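Local coordinates for unique short US2 glycoprotein (Human herpesvirus 5, PDB 1IM3) that redirects newly made MHC class I heavy chains through the SEC61 translocon to the cytosol for proteasomal destruction, hiding infected cells from cytotoxic T lymphocytes, at residues P1-R9 / R20-S28; P71-R79 / I87-L95. All coordinates share one frame; numbering follows the deposited sequence.

Interaction 1 of 2, residues P1-R9 / R20-S28; sequences PWFQIEDNR and RGSIVGNMS
Phe3 lies opposite Gly25 and Arg9 opposite Arg20 in an antiparallel ladder whose strand axes run 168° apart. Between these pairs the register slips by one residue: Glu6 N and, more weakly, Asp7 N both bond to Ser22 O, a classic beta bulge, and Ser22 N returns a bond to Asp7 O from well above the carbonyl plane. The bulge turns the side chain of Glu6 toward the partner strand, where Ser22 OG donates to Glu6 OE1 over 2.8 Å, on the anti side and somewhat out of the carboxylate plane. Glu6 OE2 rests 3.5 Å from Val24 CG1, while the other methyl, CG2, lies alongside Gln4 CG at the same separation. The two strands form a hairpin at one edge of a sheet in the immunoglobulin-like lumenal domain, and strand 59-68 pairs with the far side of 20-25. On the inward face, Ile5 CG1 meets Ile23 CG1, and Ile23 CG2 reaches Phe3 CB at 4.1 Å; this face packs against strands 75-82 and 85-91. At the open end Trp2 folds back over the partner strand; with CG between the backbone N and the carbonyl carbon (chi1 72°), its indole lies so that Gly25 CA sits 3.5 Å from the centroid of the six-membered ring, almost on the normal. The Asn26 amide is turned 44° from the indole, and Asn26 OD1 accepts a nearly straight bond from Trp2 N (3.2 Å).

Interaction 2 of 2, residues P71-R79 / I87-L95; sequences PIFETLALR and IWLRCVPEL
Trp88 lays its indole over the aliphatic stem of Arg79, the pair standing at one end of an antiparallel beta hairpin in the second sheet of the immunoglobulin-like domain. Arg79 CB lies 3.8 Å from the centroid of the six-membered ring and only 1° off its normal, a CH-pi contact, while Arg79 CD comes to 3.7 Å from Trp88 CZ2. With CG anti to the backbone N (chi1 173°) and the chain extended to NE, Arg79 carries its guanidinium beyond the indole, where NH1 forms a salt bridge with Asp33 and a hydrogen bond to the backbone of another protein chain in the assembly. Ala77 CB meets the same indole at its edge, near CZ3. Leu89 follows on the opposite face of the sheet, Leu89 CB lying 4.1 Å from Leu78 CB, and the two residues exchange backbone hydrogen bonds; both side chains also pack on Trp62 of the facing sheet. Arg90 slants across Thr75, whose CG2 lies over one face of the guanidinium, 3.9 Å from Arg90 NH2. Cys91 and Leu76 form the other hydrogen-bonded pair, with Cys91 CB 3.9 Å from Leu76 CB; Cys91 SG is in a disulfide with Cys10. Beyond the ladder, Pro93 turns toward the segment 71-79, with Pro93 CD 3.1 Å from Glu74 O. The same proline ring brings Pro93 CG to the edge of Phe73, in the ring plane and 3.7 Å from Phe73 CE2.

In the fold
From the N terminus, strand 3-12 turns directly into strand 16-25, and interaction 1 closes that hairpin before the chain crosses to the other sheet at strand 30-37. After a return to the first sheet through strands 52-55 and 59-68, the chain makes its last hairpin, closed by interaction 2. The two loops therefore follow in series, neither enclosing nor crossing the other; the centres of the two interactions are about 17 Å apart. They meet across the sandwich: Phe3 packs on Ile87, Asn8 ND2 probably bonds to Arg90 O, and the Cys10–Cys91 disulfide fastens the first strand to the last, tying the beginning of the domain to its C-terminal end.

Interaction 1 of 2, residues P1-R9 / R20-S28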
ATOM      1  N   PRO D   1       3.685 -30.392   1.108  1.00 74.01           N
ATOM      2  CA  PRO D   1       4.431 -29.449   0.249  1.00 73.50           C
ATOM      3  C   PRO D   1       5.902 -29.827   0.107  1.00 71.94           C
ATOM      4  O   PRO D   1       6.677 -29.696   1.060  1.00 73.40           O
ATOM      5  CB  PRO D   1       4.294 -28.075   0.894  1.00 73.71           C
ATOM      6  CG  PRO D   1       3.001 -28.215   1.641  1.00 74.08           C
ATOM      7  CD  PRO D   1       2.997 -29.665   2.193  1.00 74.33           C
ATOM      8  N   TRP D   2       6.286 -30.296  -1.076  1.00 68.84           N
ATOM      9  CA  TRP D   2       7.677 -30.668  -1.321  1.00 65.55           C
ATOM     10  C   TRP D   2       8.095 -30.181  -2.697  1.00 63.49           C
ATOM     11  O   TRP D   2       7.249 -29.886  -3.550  1.00 61.82           O
ATOM     12  CB  TRP D   2       7.868 -32.190  -1.267  1.00 64.52           C
ATOM     13  CG  TRP D   2       7.288 -32.923  -2.461  1.00 63.44           C
ATOM     14  CD1 TRP D   2       6.005 -33.365  -2.610  1.00 62.69           C
ATOM     15  CD2 TRP D   2       7.979 -33.288  -3.671  1.00 63.05           C
ATOM     16  NE1 TRP D   2       5.854 -33.986  -3.834  1.00 62.06           N
ATOM     17  CE2 TRP D   2       7.047 -33.952  -4.504  1.00 62.42           C
ATOM     18  CE3 TRP D   2       9.293 -33.116  -4.130  1.00 61.69           C
ATOM     19  CZ2 TRP D   2       7.388 -34.446  -5.770  1.00 61.17           C
ATOM     20  CZ3 TRP D   2       9.632 -33.605  -5.390  1.00 61.27           C
ATOM     21  CH2 TRP D   2       8.680 -34.264  -6.195  1.00 60.79           C
ATOM     22  N   PHE D   3       9.403 -30.108  -2.916  1.00 60.21           N
ATOM     23  CA  PHE D   3       9.919 -29.678  -4.199  1.00 58.25           C
ATOM     24  C   PHE D   3      11.423 -29.796  -4.187  1.00 56.52           C
ATOM     25  O   PHE D   3      12.050 -29.676  -3.139  1.00 57.08           O
ATOM     26  CB  PHE D   3       9.508 -28.224  -4.493  1.00 57.11           C
ATOM     27  CG  PHE D   3      10.149 -27.218  -3.592  1.00 57.68           C
ATOM     28  CD1 PHE D   3      11.490 -26.865  -3.756  1.00 58.02           C
ATOM     29  CD2 PHE D   3       9.430 -26.651  -2.544  1.00 57.98           C
ATOM     30  CE1 PHE D   3      12.106 -25.966  -2.883  1.00 58.99           C
ATOM     31  CE2 PHE D   3      10.037 -25.749  -1.666  1.00 59.20           C
ATOM     32  CZ  PHE D   3      11.375 -25.407  -1.834  1.00 59.09           C
ATOM     33  N   GLN D   4      12.009 -30.061  -5.344  1.00 53.87           N
ATOM     34  CA  GLN D   4      13.455 -30.117  -5.417  1.00 52.23           C
ATOM     35  C   GLN D   4      13.919 -29.481  -6.717  1.00 49.87           C
ATOM     36  O   GLN D   4      13.312 -29.664  -7.770  1.00 47.33           O
ATOM     37  CB  GLN D   4      13.967 -31.558  -5.297  1.00 52.60           C
ATOM     38  CG  GLN D   4      13.429 -32.516  -6.336  1.00 55.75           C
ATOM     39  CD  GLN D   4      14.223 -33.830  -6.411  1.00 57.29           C
ATOM     40  OE1 GLN D   4      14.023 -34.637  -7.333  1.00 55.62           O
ATOM     41  NE2 GLN D   4      15.128 -34.045  -5.442  1.00 54.91           N
ATOM     42  N   ILE D   5      14.998 -28.717  -6.614  1.00 49.99           N
ATOM     43  CA  ILE D   5      15.591 -28.027  -7.744  1.00 50.75           C
ATOM     44  C   ILE D   5      16.418 -28.992  -8.569  1.00 50.91           C
ATOM     45  O   ILE D   5      17.379 -29.566  -8.063  1.00 50.77           O
ATOM     46  CB  ILE D   5      16.495 -26.905  -7.246  1.00 51.30           C
ATOM     47  CG1 ILE D   5      15.666 -25.937  -6.408  1.00 52.71           C
ATOM     48  CG2 ILE D   5      17.170 -26.213  -8.413  1.00 49.77           C
ATOM     49  CD1 ILE D   5      16.481 -24.818  -5.813  1.00 57.05           C
ATOM     50  N   GLU D   6      16.054 -29.168  -9.834  1.00 50.74           N
ATOM     51  CA  GLU D   6      16.796 -30.070 -10.696  1.00 51.24           C
ATOM     52  C   GLU D   6      17.922 -29.344 -11.396  1.00 51.79           C
ATOM     53  O   GLU D   6      19.059 -29.790 -11.390  1.00 53.52           O
ATOM     54  CB  GLU D   6      15.886 -30.705 -11.753  1.00 51.06           C
ATOM     55  CG  GLU D   6      14.786 -31.581 -11.208  1.00 49.73           C
ATOM     56  CD  GLU D   6      14.094 -32.373 -12.305  1.00 49.18           C
ATOM     57  OE1 GLU D   6      13.845 -31.809 -13.393  1.00 47.68           O
ATOM     58  OE2 GLU D   6      13.795 -33.560 -12.077  1.00 48.21           O
ATOM     59  N   ASP D   7      17.631 -28.196 -11.968  1.00 51.96           N
ATOM     60  CA  ASP D   7      18.663 -27.501 -12.693  1.00 51.46           C
ATOM     61  C   ASP D   7      18.444 -26.015 -12.575  1.00 49.23           C
ATOM     62  O   ASP D   7      17.390 -25.569 -12.147  1.00 46.46           O
ATOM     63  CB  ASP D   7      18.612 -27.945 -14.158  1.00 55.18           C
ATOM     64  CG  ASP D   7      19.792 -27.447 -14.966  1.00 59.74           C
ATOM     65  OD1 ASP D   7      20.954 -27.701 -14.546  1.00 59.94           O
ATOM     66  OD2 ASP D   7      19.548 -26.811 -16.025  1.00 62.32           O
ATOM     67  N   ASN D   8      19.437 -25.261 -13.014  1.00 47.03           N
ATOM     68  CA  ASN D   8      19.406 -23.820 -12.932  1.00 46.50           C
ATOM     69  C   ASN D   8      20.698 -23.259 -13.493  1.00 47.03           C
ATOM     70  O   ASN D   8      21.687 -23.174 -12.790  1.00 45.66           O
ATOM     71  CB  ASN D   8      19.284 -23.406 -11.475  1.00 44.18           C
ATOM     72  CG  ASN D   8      19.535 -21.932 -11.268  1.00 46.14           C
ATOM     73  OD1 ASN D   8      19.139 -21.109 -12.085  1.00 45.68           O
ATOM     74  ND2 ASN D   8      20.186 -21.585 -10.164  1.00 45.32           N
ATOM     75  N   ARG D   9      20.706 -22.878 -14.756  1.00 48.27           N
ATOM     76  CA  ARG D   9      21.910 -22.325 -15.351  1.00 50.44           C
ATOM     77  C   ARG D   9      21.454 -21.173 -16.215  1.00 50.87           C
ATOM     78  O   ARG D   9      20.257 -21.011 -16.438  1.00 52.07           O
ATOM     79  CB  ARG D   9      22.633 -23.386 -16.186  1.00 52.15           C
ATOM     80  CG  ARG D   9      23.298 -24.477 -15.355  1.00 56.24           C
ATOM     81  CD  ARG D   9      23.960 -25.497 -16.252  1.00 62.51           C
ATOM     82  NE  ARG D   9      22.974 -26.117 -17.133  1.00 69.33           N
ATOM     83  CZ  ARG D   9      23.258 -27.015 -18.070  1.00 73.59           C
ATOM     84  NH1 ARG D   9      24.519 -27.407 -18.257  1.00 75.07           N
ATOM     85  NH2 ARG D   9      22.278 -27.532 -18.815  1.00 75.68           N
ATOM     86  N   ARG D  20      17.780 -21.487 -18.194  1.00 40.35           N
ATOM     87  CA  ARG D  20      16.960 -22.682 -18.178  1.00 42.73           C
ATOM     88  C   ARG D  20      17.044 -23.309 -16.800  1.00 43.05           C
ATOM     89  O   ARG D  20      18.102 -23.319 -16.174  1.00 42.59           O
ATOM     90  CB  ARG D  20      17.457 -23.677 -19.226  1.00 43.91           C
ATOM     91  CG  ARG D  20      16.591 -24.919 -19.335  1.00 48.83           C
ATOM     92  CD  ARG D  20      17.033 -25.763 -20.507  1.00 52.95           C
ATOM     93  NE  ARG D  20      17.059 -24.966 -21.730  1.00 56.27           N
ATOM     94  CZ  ARG D  20      17.572 -25.377 -22.884  1.00 57.90           C
ATOM     95  NH1 ARG D  20      18.109 -26.586 -22.972  1.00 59.45           N
ATOM     96  NH2 ARG D  20      17.546 -24.583 -23.948  1.00 56.06           N
ATOM     97  N   GLY D  21      15.922 -23.822 -16.322  1.00 40.83           N
ATOM     98  CA  GLY D  21      15.925 -24.437 -15.022  1.00 39.37           C
ATOM     99  C   GLY D  21      14.721 -25.336 -14.901  1.00 39.79           C
ATOM    100  O   GLY D  21      13.832 -25.340 -15.755  1.00 39.40           O
ATOM    101  N   SER D  22      14.687 -26.101 -13.826  1.00 39.62           N
ATOM    102  CA  SER D  22      13.584 -27.006 -13.605  1.00 40.05           C
ATOM    103  C   SER D  22      13.453 -27.308 -12.130  1.00 39.39           C
ATOM    104  O   SER D  22      14.451 -27.367 -11.403  1.00 37.52           O
ATOM    105  CB  SER D  22      13.804 -28.303 -14.384  1.00 40.48           C
ATOM    106  OG  SER D  22      12.829 -29.271 -14.036  1.00 46.57           O
ATOM    107  N   ILE D  23      12.209 -27.483 -11.700  1.00 39.46           N
ATOM    108  CA  ILE D  23      11.901 -27.811 -10.317  1.00 39.15           C
ATOM    109  C   ILE D  23      10.741 -28.807 -10.349  1.00 39.26           C
ATOM    110  O   ILE D  23       9.752 -28.575 -11.047  1.00 40.93           O
ATOM    111  CB  ILE D  23      11.457 -26.553  -9.542  1.00 40.47           C
ATOM    112  CG1 ILE D  23      12.639 -25.586  -9.423  1.00 40.92           C
ATOM    113  CG2 ILE D  23      10.915 -26.933  -8.172  1.00 37.26           C
ATOM    114  CD1 ILE D  23      12.320 -24.324  -8.687  1.00 42.48           C
ATOM    115  N   VAL D  24      10.865 -29.944  -9.674  1.00 37.26           N
ATOM    116  CA  VAL D  24       9.734 -30.871  -9.645  1.00 37.97           C
ATOM    117  C   VAL D  24       9.198 -30.758  -8.230  1.00 38.08           C
ATOM    118  O   VAL D  24       9.947 -30.420  -7.312  1.00 37.14           O
ATOM    119  CB  VAL D  24      10.108 -32.373  -9.942  1.00 35.88           C
ATOM    120  CG1 VAL D  24      10.489 -32.543 -11.390  1.00 35.00           C
ATOM    121  CG2 VAL D  24      11.221 -32.840  -9.034  1.00 35.15           C
ATOM    122  N   GLY D  25       7.905 -31.019  -8.066  1.00 38.86           N
ATOM    123  CA  GLY D  25       7.269 -30.952  -6.759  1.00 39.56           C
ATOM    124  C   GLY D  25       5.766 -30.988  -6.955  1.00 41.45           C
ATOM    125  O   GLY D  25       5.284 -31.029  -8.095  1.00 39.91           O
ATOM    126  N   ASN D  26       5.012 -30.964  -5.863  1.00 43.48           N
ATOM    127  CA  ASN D  26       3.563 -31.006  -5.987  1.00 47.04           C
ATOM    128  C   ASN D  26       2.878 -29.646  -5.815  1.00 47.13           C
ATOM    129  O   ASN D  26       1.726 -29.598  -5.375  1.00 49.62           O
ATOM    130  CB  ASN D  26       2.974 -32.038  -5.004  1.00 48.84           C
ATOM    131  CG  ASN D  26       3.302 -31.726  -3.547  1.00 53.08           C
ATOM    132  OD1 ASN D  26       4.052 -30.788  -3.245  1.00 55.13           O
ATOM    133  ND2 ASN D  26       2.739 -32.521  -2.630  1.00 54.09           N
ATOM    134  N   MET D  27       3.568 -28.554  -6.172  1.00 45.51           N
ATOM    135  CA  MET D  27       2.998 -27.204  -6.063  1.00 42.83           C
ATOM    136  C   MET D  27       1.752 -27.104  -6.931  1.00 42.18           C
ATOM    137  O   MET D  27       1.754 -27.550  -8.081  1.00 40.57           O
ATOM    138  CB  MET D  27       3.948 -26.115  -6.567  1.00 43.68           C
ATOM    139  CG  MET D  27       5.387 -26.224  -6.160  1.00 48.84           C
ATOM    140  SD  MET D  27       6.272 -27.311  -7.280  1.00 47.73           S
ATOM    141  CE  MET D  27       6.302 -26.365  -8.723  1.00 51.45           C
ATOM    142  N   SER D  28       0.695 -26.501  -6.396  1.00 40.63           N
ATOM    143  CA  SER D  28      -0.543 -26.332  -7.163  1.00 40.77           C
ATOM    144  C   SER D  28      -0.544 -24.948  -7.838  1.00 38.38           C
ATOM    145  O   SER D  28      -1.272 -24.700  -8.795  1.00 37.99           O
ATOM    146  CB  SER D  28      -1.769 -26.478  -6.244  1.00 43.35           C
ATOM    147  OG  SER D  28      -1.659 -25.629  -5.104  1.00 51.40           O
TER

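Interaction 2 of 2, residues P71-R79 / I87-L95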
ATOM      1  N   PRO D  71      24.393  -4.284 -19.801  1.00 67.28           N
ATOM      2  CA  PRO D  71      25.798  -4.700 -19.710  1.00 66.81           C
ATOM      3  C   PRO D  71      26.215  -4.904 -18.257  1.00 66.20           C
ATOM      4  O   PRO D  71      27.031  -5.771 -17.935  1.00 65.99           O
ATOM      5  CB  PRO D  71      26.540  -3.535 -20.354  1.00 66.81           C
ATOM      6  CG  PRO D  71      25.550  -3.032 -21.365  1.00 67.31           C
ATOM      7  CD  PRO D  71      24.262  -3.047 -20.589  1.00 67.06           C
ATOM      8  N   ILE D  72      25.641  -4.092 -17.382  1.00 65.13           N
ATOM      9  CA  ILE D  72      25.932  -4.159 -15.956  1.00 63.90           C
ATOM     10  C   ILE D  72      25.489  -5.480 -15.330  1.00 63.08           C
ATOM     11  O   ILE D  72      25.756  -5.738 -14.161  1.00 61.82           O
ATOM     12  CB  ILE D  72      25.187  -3.063 -15.201  1.00 65.50           C
ATOM     13  CG1 ILE D  72      25.116  -1.799 -16.051  1.00 67.68           C
ATOM     14  CG2 ILE D  72      25.882  -2.779 -13.891  1.00 66.79           C
ATOM     15  CD1 ILE D  72      24.138  -0.777 -15.505  1.00 69.90           C
ATOM     16  N   PHE D  73      24.800  -6.315 -16.093  1.00 61.25           N
ATOM     17  CA  PHE D  73      24.324  -7.565 -15.534  1.00 60.04           C
ATOM     18  C   PHE D  73      25.407  -8.404 -14.904  1.00 59.48           C
ATOM     19  O   PHE D  73      26.457  -8.663 -15.485  1.00 60.26           O
ATOM     20  CB  PHE D  73      23.615  -8.418 -16.586  1.00 60.06           C
ATOM     21  CG  PHE D  73      22.810  -9.553 -16.000  1.00 58.37           C
ATOM     22  CD1 PHE D  73      21.473  -9.372 -15.671  1.00 58.67           C
ATOM     23  CD2 PHE D  73      23.382 -10.806 -15.800  1.00 58.39           C
ATOM     24  CE1 PHE D  73      20.709 -10.424 -15.158  1.00 58.01           C
ATOM     25  CE2 PHE D  73      22.628 -11.865 -15.287  1.00 58.76           C
ATOM     26  CZ  PHE D  73      21.288 -11.672 -14.968  1.00 58.10           C
ATOM     27  N   GLU D  74      25.130  -8.846 -13.699  1.00 58.34           N
ATOM     28  CA  GLU D  74      26.061  -9.699 -13.000  1.00 57.93           C
ATOM     29  C   GLU D  74      25.502 -11.103 -12.828  1.00 56.34           C
ATOM     30  O   GLU D  74      25.950 -12.031 -13.501  1.00 56.49           O
ATOM     31  CB  GLU D  74      26.376  -9.127 -11.635  1.00 60.33           C
ATOM     32  CG  GLU D  74      27.599  -8.242 -11.632  1.00 65.20           C
ATOM     33  CD  GLU D  74      28.034  -7.881 -10.228  1.00 66.08           C
ATOM     34  OE1 GLU D  74      28.091  -8.796  -9.371  1.00 64.92           O
ATOM     35  OE2 GLU D  74      28.322  -6.689  -9.988  1.00 67.68           O
ATOM     36  N   THR D  75      24.557 -11.254 -11.888  1.00 51.70           N
ATOM     37  CA  THR D  75      23.906 -12.540 -11.626  1.00 49.46           C
ATOM     38  C   THR D  75      22.359 -12.500 -11.730  1.00 47.53           C
ATOM     39  O   THR D  75      21.740 -11.429 -11.611  1.00 44.05           O
ATOM     40  CB  THR D  75      24.278 -13.108 -10.222  1.00 49.49           C
ATOM     41  OG1 THR D  75      23.660 -12.333  -9.193  1.00 49.37           O
ATOM     42  CG2 THR D  75      25.772 -13.072 -10.016  1.00 51.09           C
ATOM     43  N   LEU D  76      21.755 -13.670 -11.987  1.00 45.73           N
ATOM     44  CA  LEU D  76      20.303 -13.812 -12.066  1.00 42.65           C
ATOM     45  C   LEU D  76      19.821 -14.163 -10.662  1.00 41.71           C
ATOM     46  O   LEU D  76      20.213 -15.194 -10.110  1.00 41.55           O
ATOM     47  CB  LEU D  76      19.892 -14.944 -13.029  1.00 41.52           C
ATOM     48  CG  LEU D  76      18.381 -15.284 -13.044  1.00 39.74           C
ATOM     49  CD1 LEU D  76      17.600 -14.093 -13.564  1.00 38.08           C
ATOM     50  CD2 LEU D  76      18.106 -16.486 -13.917  1.00 37.87           C
ATOM     51  N   ALA D  77      19.011 -13.294 -10.068  1.00 39.21           N
ATOM     52  CA  ALA D  77      18.447 -13.570  -8.749  1.00 39.13           C
ATOM     53  C   ALA D  77      17.023 -14.019  -9.046  1.00 38.38           C
ATOM     54  O   ALA D  77      16.197 -13.238  -9.503  1.00 39.19           O
ATOM     55  CB  ALA D  77      18.430 -12.328  -7.884  1.00 40.11           C
ATOM     56  N   LEU D  78      16.746 -15.282  -8.783  1.00 36.98           N
ATOM     57  CA  LEU D  78      15.443 -15.837  -9.078  1.00 37.45           C
ATOM     58  C   LEU D  78      14.613 -16.116  -7.842  1.00 35.55           C
ATOM     59  O   LEU D  78      14.894 -17.054  -7.096  1.00 36.90           O
ATOM     60  CB  LEU D  78      15.629 -17.120  -9.886  1.00 39.97           C
ATOM     61  CG  LEU D  78      14.392 -17.778 -10.488  1.00 44.27           C
ATOM     62  CD1 LEU D  78      13.610 -16.760 -11.312  1.00 43.05           C
ATOM     63  CD2 LEU D  78      14.838 -18.960 -11.366  1.00 45.80           C
ATOM     64  N   ARG D  79      13.596 -15.292  -7.613  1.00 32.18           N
ATOM     65  CA  ARG D  79      12.709 -15.489  -6.477  1.00 31.22           C
ATOM     66  C   ARG D  79      11.545 -16.335  -6.967  1.00 30.75           C
ATOM     67  O   ARG D  79      10.941 -16.043  -7.987  1.00 30.06           O
ATOM     68  CB  ARG D  79      12.196 -14.147  -5.934  1.00 31.23           C
ATOM     69  CG  ARG D  79      11.130 -14.269  -4.834  1.00 30.62           C
ATOM     70  CD  ARG D  79      10.695 -12.910  -4.261  1.00 28.92           C
ATOM     71  NE  ARG D  79       9.600 -13.060  -3.304  1.00 26.99           N
ATOM     72  CZ  ARG D  79       8.308 -13.013  -3.623  1.00 25.90           C
ATOM     73  NH1 ARG D  79       7.912 -12.804  -4.885  1.00 22.67           N
ATOM     74  NH2 ARG D  79       7.408 -13.187  -2.678  1.00 24.73           N
ATOM     75  N   ILE D  87      11.544 -19.216  -2.140  1.00 39.22           N
ATOM     76  CA  ILE D  87      12.918 -19.689  -2.224  1.00 40.69           C
ATOM     77  C   ILE D  87      13.615 -18.826  -3.252  1.00 39.83           C
ATOM     78  O   ILE D  87      13.003 -18.443  -4.252  1.00 38.35           O
ATOM     79  CB  ILE D  87      13.032 -21.166  -2.682  1.00 42.28           C
ATOM     80  CG1 ILE D  87      12.490 -21.330  -4.090  1.00 41.63           C
ATOM     81  CG2 ILE D  87      12.281 -22.068  -1.726  1.00 42.93           C
ATOM     82  CD1 ILE D  87      12.680 -22.713  -4.628  1.00 43.74           C
ATOM     83  N   TRP D  88      14.873 -18.500  -2.985  1.00 38.52           N
ATOM     84  CA  TRP D  88      15.658 -17.722  -3.912  1.00 39.28           C
ATOM     85  C   TRP D  88      16.727 -18.613  -4.526  1.00 40.62           C
ATOM     86  O   TRP D  88      17.342 -19.413  -3.824  1.00 41.41           O
ATOM     87  CB  TRP D  88      16.344 -16.561  -3.197  1.00 37.78           C
ATOM     88  CG  TRP D  88      15.431 -15.458  -2.785  1.00 35.57           C
ATOM     89  CD1 TRP D  88      14.597 -15.440  -1.702  1.00 37.03           C
ATOM     90  CD2 TRP D  88      15.303 -14.180  -3.410  1.00 34.09           C
ATOM     91  NE1 TRP D  88      13.966 -14.225  -1.611  1.00 35.32           N
ATOM     92  CE2 TRP D  88      14.383 -13.432  -2.648  1.00 33.46           C
ATOM     93  CE3 TRP D  88      15.888 -13.589  -4.544  1.00 36.06           C
ATOM     94  CZ2 TRP D  88      14.033 -12.114  -2.971  1.00 32.66           C
ATOM     95  CZ3 TRP D  88      15.543 -12.274  -4.863  1.00 35.93           C
ATOM     96  CH2 TRP D  88      14.619 -11.554  -4.075  1.00 34.82           C
ATOM     97  N   LEU D  89      16.928 -18.486  -5.833  1.00 40.03           N
ATOM     98  CA  LEU D  89      17.983 -19.210  -6.520  1.00 41.81           C
ATOM     99  C   LEU D  89      18.909 -18.123  -7.043  1.00 42.03           C
ATOM    100  O   LEU D  89      18.493 -16.994  -7.231  1.00 41.76           O
ATOM    101  CB  LEU D  89      17.442 -20.026  -7.705  1.00 41.60           C
ATOM    102  CG  LEU D  89      16.797 -21.383  -7.426  1.00 42.07           C
ATOM    103  CD1 LEU D  89      15.620 -21.212  -6.505  1.00 44.34           C
ATOM    104  CD2 LEU D  89      16.343 -22.004  -8.727  1.00 40.73           C
ATOM    105  N   ARG D  90      20.168 -18.461  -7.266  1.00 43.74           N
ATOM    106  CA  ARG D  90      21.119 -17.507  -7.808  1.00 46.27           C
ATOM    107  C   ARG D  90      21.803 -18.214  -8.986  1.00 46.28           C
ATOM    108  O   ARG D  90      22.189 -19.358  -8.846  1.00 46.15           O
ATOM    109  CB  ARG D  90      22.104 -17.117  -6.705  1.00 47.72           C
ATOM    110  CG  ARG D  90      22.928 -15.877  -7.000  1.00 54.28           C
ATOM    111  CD  ARG D  90      23.479 -15.262  -5.712  1.00 57.16           C
ATOM    112  NE  ARG D  90      24.659 -14.434  -5.965  1.00 62.42           N
ATOM    113  CZ  ARG D  90      25.876 -14.910  -6.240  1.00 63.80           C
ATOM    114  NH1 ARG D  90      26.097 -16.221  -6.299  1.00 63.11           N
ATOM    115  NH2 ARG D  90      26.880 -14.068  -6.459  1.00 64.49           N
ATOM    116  N   CYS D  91      21.906 -17.562 -10.149  1.00 49.97           N
ATOM    117  CA  CYS D  91      22.546 -18.164 -11.320  1.00 54.07           C
ATOM    118  C   CYS D  91      23.609 -17.207 -11.871  1.00 56.15           C
ATOM    119  O   CYS D  91      23.310 -16.044 -12.148  1.00 54.73           O
ATOM    120  CB  CYS D  91      21.524 -18.474 -12.445  1.00 54.45           C
ATOM    121  SG  CYS D  91      22.372 -19.237 -13.873  1.00 59.75           S
ATOM    122  N   VAL D  92      24.839 -17.702 -12.019  1.00 57.82           N
ATOM    123  CA  VAL D  92      25.933 -16.910 -12.568  1.00 59.32           C
ATOM    124  C   VAL D  92      26.082 -17.273 -14.045  1.00 61.45           C
ATOM    125  O   VAL D  92      26.256 -18.443 -14.388  1.00 61.60           O
ATOM    126  CB  VAL D  92      27.264 -17.221 -11.862  1.00 59.29           C
ATOM    127  CG1 VAL D  92      28.352 -16.300 -12.376  1.00 58.69           C
ATOM    128  CG2 VAL D  92      27.098 -17.067 -10.362  1.00 58.96           C
ATOM    129  N   PRO D  93      26.007 -16.276 -14.942  1.00 63.79           N
ATOM    130  CA  PRO D  93      26.137 -16.536 -16.390  1.00 67.92           C
ATOM    131  C   PRO D  93      27.456 -17.275 -16.687  1.00 71.20           C
ATOM    132  O   PRO D  93      28.460 -16.957 -16.067  1.00 69.83           O
ATOM    133  CB  PRO D  93      26.094 -15.128 -16.994  1.00 66.70           C
ATOM    134  CG  PRO D  93      25.254 -14.374 -16.014  1.00 66.11           C
ATOM    135  CD  PRO D  93      25.780 -14.844 -14.690  1.00 64.04           C
ATOM    136  N   GLU D  94      27.476 -18.208 -17.632  1.00 76.39           N
ATOM    137  CA  GLU D  94      28.660 -18.988 -17.914  1.00 81.67           C
ATOM    138  C   GLU D  94      29.506 -18.643 -19.137  1.00 84.70           C
ATOM    139  O   GLU D  94      30.325 -17.747 -19.191  1.00 86.06           O
ATOM    140  CB  GLU D  94      28.248 -20.436 -18.129  1.00 83.34           C
ATOM    141  CG  GLU D  94      27.511 -21.123 -17.014  1.00 86.28           C
ATOM    142  CD  GLU D  94      27.570 -22.604 -17.132  1.00 87.87           C
ATOM    143  OE1 GLU D  94      28.618 -23.155 -16.791  1.00 88.47           O
ATOM    144  OE2 GLU D  94      26.562 -23.235 -17.506  1.00 89.10           O
ATOM    145  N   LEU D  95      29.465 -19.665 -19.989  1.00 87.53           N
ATOM    146  CA  LEU D  95      30.140 -19.887 -21.262  1.00 90.25           C
ATOM    147  C   LEU D  95      29.106 -20.217 -22.346  1.00 91.93           C
ATOM    148  O   LEU D  95      29.099 -19.484 -23.350  1.00 40.92           O
ATOM    149  CB  LEU D  95      31.056 -21.109 -21.080  1.00 89.90           C
ATOM    150  CG  LEU D  95      32.334 -21.183 -20.263  1.00 89.42           C
ATOM    151  CD1 LEU D  95      32.052 -20.694 -18.879  1.00 88.27           C
ATOM    152  CD2 LEU D  95      32.805 -22.643 -20.276  1.00 88.63           C
TER